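Local coordinates for response regulator (Helicobacter pylori, PDB 2PLN), which probably regulates transcription as an orphan response regulator that binds promoter DNA, the chain here being its N-terminal receiver domain, at residues L57-N62 and E82-I87; D53-M58 and L74-R79. One frame throughout, in Å; residues are numbered along the deposited sequence.

Interaction 1: residues L57-N62 and E82-I87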
ATOM      1  N   LEU A  57      18.278 -14.507  -8.555  1.00 14.86           N
ATOM      2  CA  LEU A  57      18.753 -13.142  -8.899  1.00 15.44           C
ATOM      3  C   LEU A  57      18.968 -12.252  -7.676  1.00 15.70           C
ATOM      4  O   LEU A  57      19.936 -11.498  -7.624  1.00 15.76           O
ATOM      5  CB  LEU A  57      17.792 -12.475  -9.857  1.00 15.44           C
ATOM      6  CG  LEU A  57      17.812 -13.051 -11.287  1.00 15.30           C
ATOM      7  CD1 LEU A  57      16.760 -12.331 -12.167  1.00 16.99           C
ATOM      8  CD2 LEU A  57      19.215 -12.918 -11.917  1.00 16.34           C
HETATM    9  N   MSE A  58      18.055 -12.327  -6.710  1.00 16.15           N
HETATM   10  CA  MSE A  58      18.175 -11.533  -5.483  1.00 19.12           C
HETATM   11  C   MSE A  58      19.440 -11.816  -4.677  1.00 16.94           C
HETATM   12  O   MSE A  58      19.903 -10.970  -3.925  1.00 16.55           O
HETATM   13  CB  MSE A  58      16.898 -11.641  -4.644  1.00 18.81           C
HETATM   14  CG  MSE A  58      15.806 -10.813  -5.260  1.00 22.73           C
HETATM   15 SE   MSE A  58      14.194 -10.961  -4.284  1.00 32.36          SE
HETATM   16  CE  MSE A  58      13.547 -12.433  -5.135  1.00 33.01           C
ATOM     17  N   ASP A  59      20.011 -13.003  -4.873  1.00 15.84           N
ATOM     18  CA  ASP A  59      21.224 -13.389  -4.184  1.00 16.91           C
ATOM     19  C   ASP A  59      22.460 -12.879  -4.879  1.00 16.80           C
ATOM     20  O   ASP A  59      23.491 -12.770  -4.272  1.00 18.22           O
ATOM     21  CB  ASP A  59      21.294 -14.909  -4.063  1.00 17.42           C
ATOM     22  CG  ASP A  59      20.416 -15.433  -2.946  1.00 19.68           C
ATOM     23  OD1 ASP A  59      20.066 -14.658  -2.025  1.00 22.64           O
ATOM     24  OD2 ASP A  59      20.016 -16.599  -2.918  1.00 22.84           O
ATOM     25  N   ILE A  60      22.360 -12.618  -6.171  1.00 16.57           N
ATOM     26  CA  ILE A  60      23.536 -12.200  -6.926  1.00 16.40           C
ATOM     27  C   ILE A  60      23.535 -10.733  -7.368  1.00 16.58           C
ATOM     28  O   ILE A  60      24.562 -10.228  -7.836  1.00 16.42           O
ATOM     29  CB  ILE A  60      23.806 -13.145  -8.117  1.00 16.68           C
ATOM     30  CG1 ILE A  60      22.655 -13.158  -9.122  1.00 16.89           C
ATOM     31  CG2 ILE A  60      24.096 -14.577  -7.624  1.00 16.67           C
ATOM     32  CD1 ILE A  60      23.077 -13.436 -10.564  1.00 16.67           C
ATOM     33  N   ARG A  61      22.383 -10.078  -7.289  1.00 16.33           N
ATOM     34  CA  ARG A  61      22.253  -8.660  -7.626  1.00 17.02           C
ATOM     35  C   ARG A  61      21.549  -7.974  -6.474  1.00 17.93           C
ATOM     36  O   ARG A  61      20.764  -8.596  -5.756  1.00 17.68           O
ATOM     37  CB  ARG A  61      21.365  -8.472  -8.858  1.00 17.29           C
ATOM     38  CG  ARG A  61      21.854  -9.205 -10.079  1.00 17.86           C
ATOM     39  CD  ARG A  61      21.059  -8.932 -11.308  1.00 16.97           C
ATOM     40  NE  ARG A  61      21.490  -9.820 -12.372  1.00 16.95           N
ATOM     41  CZ  ARG A  61      20.775 -10.100 -13.437  1.00 18.92           C
ATOM     42  NH1 ARG A  61      19.560  -9.567 -13.574  1.00 20.17           N
ATOM     43  NH2 ARG A  61      21.260 -10.931 -14.360  1.00 18.58           N
ATOM     44  N   ASN A  62      21.765  -6.679  -6.332  1.00 18.34           N
ATOM     45  CA  ASN A  62      21.127  -5.970  -5.246  1.00 18.35           C
ATOM     46  C   ASN A  62      19.898  -5.217  -5.756  1.00 17.47           C
ATOM     47  O   ASN A  62      20.033  -4.226  -6.497  1.00 17.52           O
ATOM     48  CB  ASN A  62      22.129  -5.021  -4.596  1.00 20.24           C
ATOM     49  CG  ASN A  62      23.214  -5.767  -3.805  1.00 24.04           C
ATOM     50  OD1 ASN A  62      22.943  -6.793  -3.141  1.00 26.36           O
ATOM     51  ND2 ASN A  62      24.438  -5.257  -3.873  1.00 26.10           N
ATOM     52  N   GLU A  82      13.025 -12.902   5.328  1.00 22.40           N
ATOM     53  CA  GLU A  82      14.000 -13.408   6.281  1.00 25.44           C
ATOM     54  C   GLU A  82      15.430 -13.211   5.783  1.00 23.91           C
ATOM     55  O   GLU A  82      16.296 -12.745   6.534  1.00 24.17           O
ATOM     56  CB  GLU A  82      13.698 -14.844   6.771  1.00 24.74           C
ATOM     57  CG  GLU A  82      13.769 -15.982   5.765  1.00 28.35           C
ATOM     58  CD  GLU A  82      14.002 -17.378   6.392  1.00 27.18           C
ATOM     59  OE1 GLU A  82      14.489 -17.455   7.558  1.00 33.55           O
ATOM     60  OE2 GLU A  82      13.715 -18.410   5.701  1.00 31.30           O
ATOM     61  N   LYS A  83      15.660 -13.497   4.509  1.00 23.54           N
ATOM     62  CA  LYS A  83      17.005 -13.403   3.938  1.00 23.28           C
ATOM     63  C   LYS A  83      17.463 -11.993   3.539  1.00 23.14           C
ATOM     64  O   LYS A  83      18.652 -11.643   3.705  1.00 23.60           O
ATOM     65  CB  LYS A  83      17.134 -14.338   2.738  1.00 22.95           C
ATOM     66  CG  LYS A  83      18.581 -14.566   2.305  1.00 22.88           C
ATOM     67  CD  LYS A  83      18.682 -15.648   1.257  1.00 22.13           C
ATOM     68  CE  LYS A  83      20.164 -16.040   1.077  1.00 19.59           C
ATOM     69  NZ  LYS A  83      20.240 -17.139   0.117  1.00 19.80           N
ATOM     70  N   HIS A  84      16.530 -11.206   3.010  1.00 22.20           N
ATOM     71  CA  HIS A  84      16.785  -9.906   2.403  1.00 22.43           C
ATOM     72  C   HIS A  84      15.839  -8.876   3.037  1.00 22.76           C
ATOM     73  O   HIS A  84      14.969  -8.313   2.368  1.00 21.76           O
ATOM     74  CB  HIS A  84      16.513  -9.984   0.892  1.00 22.59           C
ATOM     75  CG  HIS A  84      17.451 -10.876   0.143  1.00 23.47           C
ATOM     76  ND1 HIS A  84      17.030 -12.014  -0.514  1.00 26.01           N
ATOM     77  CD2 HIS A  84      18.779 -10.776  -0.088  1.00 22.60           C
ATOM     78  CE1 HIS A  84      18.068 -12.588  -1.096  1.00 25.20           C
ATOM     79  NE2 HIS A  84      19.141 -11.857  -0.850  1.00 25.60           N
ATOM     80  N   SER A  85      16.017  -8.614   4.337  1.00 23.73           N
ATOM     81  CA  SER A  85      14.979  -7.920   5.112  1.00 24.50           C
ATOM     82  C   SER A  85      14.631  -6.500   4.652  1.00 24.70           C
ATOM     83  O   SER A  85      13.468  -6.088   4.749  1.00 24.84           O
ATOM     84  CB  SER A  85      15.291  -7.949   6.607  1.00 26.00           C
ATOM     85  OG  SER A  85      16.680  -8.165   6.825  1.00 28.40           O
ATOM     86  N   SER A  86      15.622  -5.764   4.139  1.00 23.46           N
ATOM     87  CA  SER A  86      15.382  -4.397   3.695  1.00 23.01           C
ATOM     88  C   SER A  86      14.765  -4.281   2.294  1.00 21.47           C
ATOM     89  O   SER A  86      14.420  -3.181   1.857  1.00 21.67           O
ATOM     90  CB  SER A  86      16.691  -3.602   3.736  1.00 23.69           C
ATOM     91  OG  SER A  86      17.615  -4.209   2.861  1.00 25.15           O
ATOM     92  N   ILE A  87      14.628  -5.387   1.578  1.00 19.50           N
ATOM     93  CA  ILE A  87      14.015  -5.310   0.269  1.00 17.30           C
ATOM     94  C   ILE A  87      12.493  -5.181   0.437  1.00 16.06           C
ATOM     95  O   ILE A  87      11.893  -5.882   1.239  1.00 16.56           O
ATOM     96  CB  ILE A  87      14.401  -6.512  -0.634  1.00 17.05           C
ATOM     97  CG1 ILE A  87      15.941  -6.666  -0.705  1.00 18.62           C
ATOM     98  CG2 ILE A  87      13.779  -6.322  -2.007  1.00 16.59           C
ATOM     99  CD1 ILE A  87      16.455  -7.731  -1.672  1.00 17.28           C
TER
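Lys-83 and Asp-59 form a salt bridge at the surface. NZ of Lys-83 lies 3.1 Å from OD2 of Asp-59, which it meets from above the carboxylate plane, 39° out of it. A second, weak hydrogen bond runs from the same NZ to OD1 of Asp-59 at 3.3 Å. The lysine chain is extended throughout. Its CG is anti to the backbone N (chi1 -166°), and the straight chain carries the ammonium group across to the carboxylate. The Lys-83 and Asp-59 side chains cross at about a right angle.

OD1 of Asp-59 also meets the His-84 ring at its edge, near the ring plane, 3.0 Å from CE1. The two flat groups are turned 45° apart. CG of Lys-83 lies over one face of the same ring, offset toward the rim. The carbonyl O of Met-58 lies 3.3 Å from NE2 of His-84, but the angle is too poor for a hydrogen bond.

Further in, CB of Met-58, a selenomethionine, packs 3.9 Å from CE1 of His-84. SE of Met-58 lies 5.5 Å from the centroid of the His-84 ring, oblique to it. The rest of this side chain turns away to Leu-22, Phe-76 and Ile-80.

His-84 also opens a type I beta turn to Ile-87. The contact joins the C-terminal ends of two neighbouring helices in the CheY-like alpha/beta fold of receiver domains.

Interaction 2: residues D53-M58 and L74-R79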
ATOM      1  N   ASP A  53      14.110 -18.357 -10.654  1.00 18.37           N
ATOM      2  CA  ASP A  53      15.054 -17.419 -11.239  1.00 19.03           C
ATOM      3  C   ASP A  53      15.150 -16.110 -10.441  1.00 18.36           C
ATOM      4  O   ASP A  53      16.252 -15.647 -10.089  1.00 18.25           O
ATOM      5  CB  ASP A  53      14.637 -17.115 -12.679  1.00 19.25           C
ATOM      6  CG  ASP A  53      15.656 -16.271 -13.422  1.00 23.99           C
ATOM      7  OD1 ASP A  53      15.230 -15.382 -14.193  1.00 25.49           O
ATOM      8  OD2 ASP A  53      16.896 -16.415 -13.301  1.00 28.18           O
ATOM      9  N   GLY A  54      13.989 -15.511 -10.168  1.00 17.15           N
ATOM     10  CA  GLY A  54      13.923 -14.290  -9.359  1.00 15.84           C
ATOM     11  C   GLY A  54      14.559 -14.424  -7.991  1.00 14.71           C
ATOM     12  O   GLY A  54      15.333 -13.563  -7.569  1.00 13.94           O
ATOM     13  N   GLU A  55      14.258 -15.510  -7.287  1.00 13.98           N
ATOM     14  CA  GLU A  55      14.828 -15.707  -5.977  1.00 14.00           C
ATOM     15  C   GLU A  55      16.360 -15.772  -6.033  1.00 14.49           C
ATOM     16  O   GLU A  55      17.041 -15.175  -5.204  1.00 15.02           O
ATOM     17  CB  GLU A  55      14.277 -16.971  -5.363  1.00 14.94           C
ATOM     18  CG  GLU A  55      14.436 -16.997  -3.874  1.00 15.62           C
ATOM     19  CD  GLU A  55      13.827 -18.224  -3.233  1.00 17.97           C
ATOM     20  OE1 GLU A  55      13.045 -18.970  -3.874  1.00 19.21           O
ATOM     21  OE2 GLU A  55      14.152 -18.432  -2.065  1.00 19.35           O
ATOM     22  N   TYR A  56      16.868 -16.492  -7.026  1.00 14.73           N
ATOM     23  CA  TYR A  56      18.299 -16.581  -7.280  1.00 15.21           C
ATOM     24  C   TYR A  56      18.898 -15.227  -7.629  1.00 15.17           C
ATOM     25  O   TYR A  56      19.914 -14.850  -7.064  1.00 15.75           O
ATOM     26  CB  TYR A  56      18.598 -17.605  -8.381  1.00 15.09           C
ATOM     27  CG  TYR A  56      20.045 -17.533  -8.853  1.00 14.79           C
ATOM     28  CD1 TYR A  56      21.082 -18.178  -8.163  1.00 14.87           C
ATOM     29  CD2 TYR A  56      20.377 -16.787  -9.975  1.00 15.63           C
ATOM     30  CE1 TYR A  56      22.408 -18.086  -8.607  1.00 14.34           C
ATOM     31  CE2 TYR A  56      21.687 -16.689 -10.409  1.00 16.19           C
ATOM     32  CZ  TYR A  56      22.689 -17.345  -9.739  1.00 15.98           C
ATOM     33  OH  TYR A  56      23.985 -17.199 -10.215  1.00 15.85           O
ATOM     34  N   LEU A  57      18.278 -14.507  -8.555  1.00 14.86           N
ATOM     35  CA  LEU A  57      18.753 -13.142  -8.899  1.00 15.44           C
ATOM     36  C   LEU A  57      18.968 -12.252  -7.676  1.00 15.70           C
ATOM     37  O   LEU A  57      19.936 -11.498  -7.624  1.00 15.76           O
ATOM     38  CB  LEU A  57      17.792 -12.475  -9.857  1.00 15.44           C
ATOM     39  CG  LEU A  57      17.812 -13.051 -11.287  1.00 15.30           C
ATOM     40  CD1 LEU A  57      16.760 -12.331 -12.167  1.00 16.99           C
ATOM     41  CD2 LEU A  57      19.215 -12.918 -11.917  1.00 16.34           C
HETATM   42  N   MSE A  58      18.055 -12.327  -6.710  1.00 16.15           N
HETATM   43  CA  MSE A  58      18.175 -11.533  -5.483  1.00 19.12           C
HETATM   44  C   MSE A  58      19.440 -11.816  -4.677  1.00 16.94           C
HETATM   45  O   MSE A  58      19.903 -10.970  -3.925  1.00 16.55           O
HETATM   46  CB  MSE A  58      16.898 -11.641  -4.644  1.00 18.81           C
HETATM   47  CG  MSE A  58      15.806 -10.813  -5.260  1.00 22.73           C
HETATM   48 SE   MSE A  58      14.194 -10.961  -4.284  1.00 32.36          SE
HETATM   49  CE  MSE A  58      13.547 -12.433  -5.135  1.00 33.01           C
ATOM     50  N   LEU A  74       3.403 -16.517  -1.589  1.00 22.11           N
ATOM     51  CA  LEU A  74       3.418 -16.280  -0.142  1.00 21.81           C
ATOM     52  C   LEU A  74       4.614 -16.902   0.589  1.00 20.59           C
ATOM     53  O   LEU A  74       5.205 -16.265   1.461  1.00 20.47           O
ATOM     54  CB  LEU A  74       2.110 -16.771   0.471  1.00 23.03           C
ATOM     55  CG  LEU A  74       0.808 -15.991   0.197  1.00 25.61           C
ATOM     56  CD1 LEU A  74       0.714 -14.800   1.090  1.00 27.66           C
ATOM     57  CD2 LEU A  74       0.577 -15.565  -1.269  1.00 29.22           C
ATOM     58  N   SER A  75       4.973 -18.142   0.253  1.00 19.54           N
ATOM     59  CA  SER A  75       6.166 -18.743   0.886  1.00 18.82           C
ATOM     60  C   SER A  75       7.407 -17.959   0.495  1.00 18.19           C
ATOM     61  O   SER A  75       8.298 -17.735   1.298  1.00 17.87           O
ATOM     62  CB  SER A  75       6.320 -20.226   0.542  1.00 19.17           C
ATOM     63  OG  SER A  75       6.427 -20.395  -0.858  1.00 21.64           O
ATOM     64  N   PHE A  76       7.448 -17.531  -0.765  1.00 18.07           N
ATOM     65  CA  PHE A  76       8.543 -16.698  -1.267  1.00 17.32           C
ATOM     66  C   PHE A  76       8.665 -15.400  -0.462  1.00 17.11           C
ATOM     67  O   PHE A  76       9.776 -14.949  -0.149  1.00 16.89           O
ATOM     68  CB  PHE A  76       8.277 -16.442  -2.743  1.00 17.18           C
ATOM     69  CG  PHE A  76       9.117 -15.367  -3.362  1.00 17.01           C
ATOM     70  CD1 PHE A  76       8.621 -14.063  -3.499  1.00 16.88           C
ATOM     71  CD2 PHE A  76      10.384 -15.664  -3.866  1.00 17.26           C
ATOM     72  CE1 PHE A  76       9.364 -13.083  -4.108  1.00 16.43           C
ATOM     73  CE2 PHE A  76      11.136 -14.686  -4.479  1.00 18.52           C
ATOM     74  CZ  PHE A  76      10.628 -13.383  -4.599  1.00 17.25           C
ATOM     75  N   VAL A  77       7.512 -14.798  -0.124  1.00 16.93           N
ATOM     76  CA  VAL A  77       7.513 -13.531   0.620  1.00 16.50           C
ATOM     77  C   VAL A  77       8.273 -13.745   1.937  1.00 16.86           C
ATOM     78  O   VAL A  77       9.173 -12.987   2.277  1.00 16.44           O
ATOM     79  CB  VAL A  77       6.088 -12.991   0.848  1.00 16.03           C
ATOM     80  CG1 VAL A  77       6.069 -11.875   1.862  1.00 16.89           C
ATOM     81  CG2 VAL A  77       5.487 -12.496  -0.492  1.00 14.91           C
ATOM     82  N   SER A  78       7.881 -14.779   2.670  1.00 16.76           N
ATOM     83  CA  SER A  78       8.533 -15.084   3.930  1.00 18.71           C
ATOM     84  C   SER A  78      10.041 -15.389   3.768  1.00 18.02           C
ATOM     85  O   SER A  78      10.836 -14.935   4.563  1.00 17.22           O
ATOM     86  CB  SER A  78       7.819 -16.247   4.625  1.00 19.53           C
ATOM     87  OG  SER A  78       8.402 -16.434   5.894  1.00 25.40           O
ATOM     88  N   ARG A  79      10.417 -16.154   2.741  1.00 18.31           N
ATOM     89  CA  ARG A  79      11.853 -16.469   2.527  1.00 18.55           C
ATOM     90  C   ARG A  79      12.687 -15.220   2.301  1.00 18.56           C
ATOM     91  O   ARG A  79      13.787 -15.071   2.877  1.00 18.75           O
ATOM     92  CB  ARG A  79      12.068 -17.413   1.352  1.00 18.17           C
ATOM     93  CG  ARG A  79      11.676 -18.832   1.591  1.00 17.23           C
ATOM     94  CD  ARG A  79      12.252 -19.775   0.564  1.00 18.49           C
ATOM     95  NE  ARG A  79      11.870 -19.461  -0.817  1.00 16.63           N
ATOM     96  CZ  ARG A  79      10.685 -19.764  -1.353  1.00 17.94           C
ATOM     97  NH1 ARG A  79       9.738 -20.380  -0.634  1.00 18.91           N
ATOM     98  NH2 ARG A  79      10.434 -19.443  -2.604  1.00 15.80           N
TER
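Glu-55 and Arg-79 meet side-on, and their chains cross at about a right angle. Each carboxylate oxygen takes one nitrogen of the guanidinium group. NE of Arg-79 gives a hydrogen bond to OE2 of Glu-55 at 2.8 Å, with an N-H...O angle of 160°. NE comes to OE2 on the syn side but tilted from the carboxylate plane; OE2 itself lies near the guanidinium plane. NH2 of Arg-79 bonds to OE1 of Glu-55 at 2.9 Å, and this bond is more bent. It comes to OE1 from above the carboxylate plane. The two planes are 31° apart, so the fork is twisted and not flat.

Glu-55 is extended, with CG anti to the backbone N, and reaches straight across the groove. Arg-79 is bent at chi3, which turns NE and NH2 back toward the glutamate. One face of its guanidinium lies over CA of Phe-76, offset toward the rim.

Phe-76 is buried toward the central sheet, where Ile-24 touches it. Its chain and that of Glu-55 slide past each other in opposite directions. The ring presents its edge to the glutamate, with CE2 of Phe-76 4.0 Å from CB of Glu-55. The carboxylate plane is nearly perpendicular to the ring. The Met-58 and Phe-76 side chains approach from opposite directions, but the methyl end of Met-58 is modelled too close to the ring for its exact position to be trusted.

The helix segments run almost parallel, 8° apart, with axes 11.8 Å from each other. These long side chains bridge that wide spacing. The chemistry is therefore layered: a two-bond salt bridge lies on the more solvent-facing side of buried apolar packing. The pairing probably offsets both charges and limits rotation of the two end groups.

After strand 20-24, helix 28-40 and strand 44-48 the chain enters helix 51-60, which supplies the first segment of both contacts. It then passes through strand 65-68 into helix 73-83. Interaction 2 closes the shorter loop, from 53-58 to 74-79. Interaction 1 closes a loop from 57-62 to 82-87, the last turn of that helix and the turn after it. The first segments overlap at Leu-57 and Met-58, and the two loops cross rather than nest. Their centres lie 8 Å apart along the same groove between the helices. Interaction 2 joins the helix bodies, and interaction 1 joins their C-terminal ends. Together they tie the helices before and after strand 65-68 in the sequence.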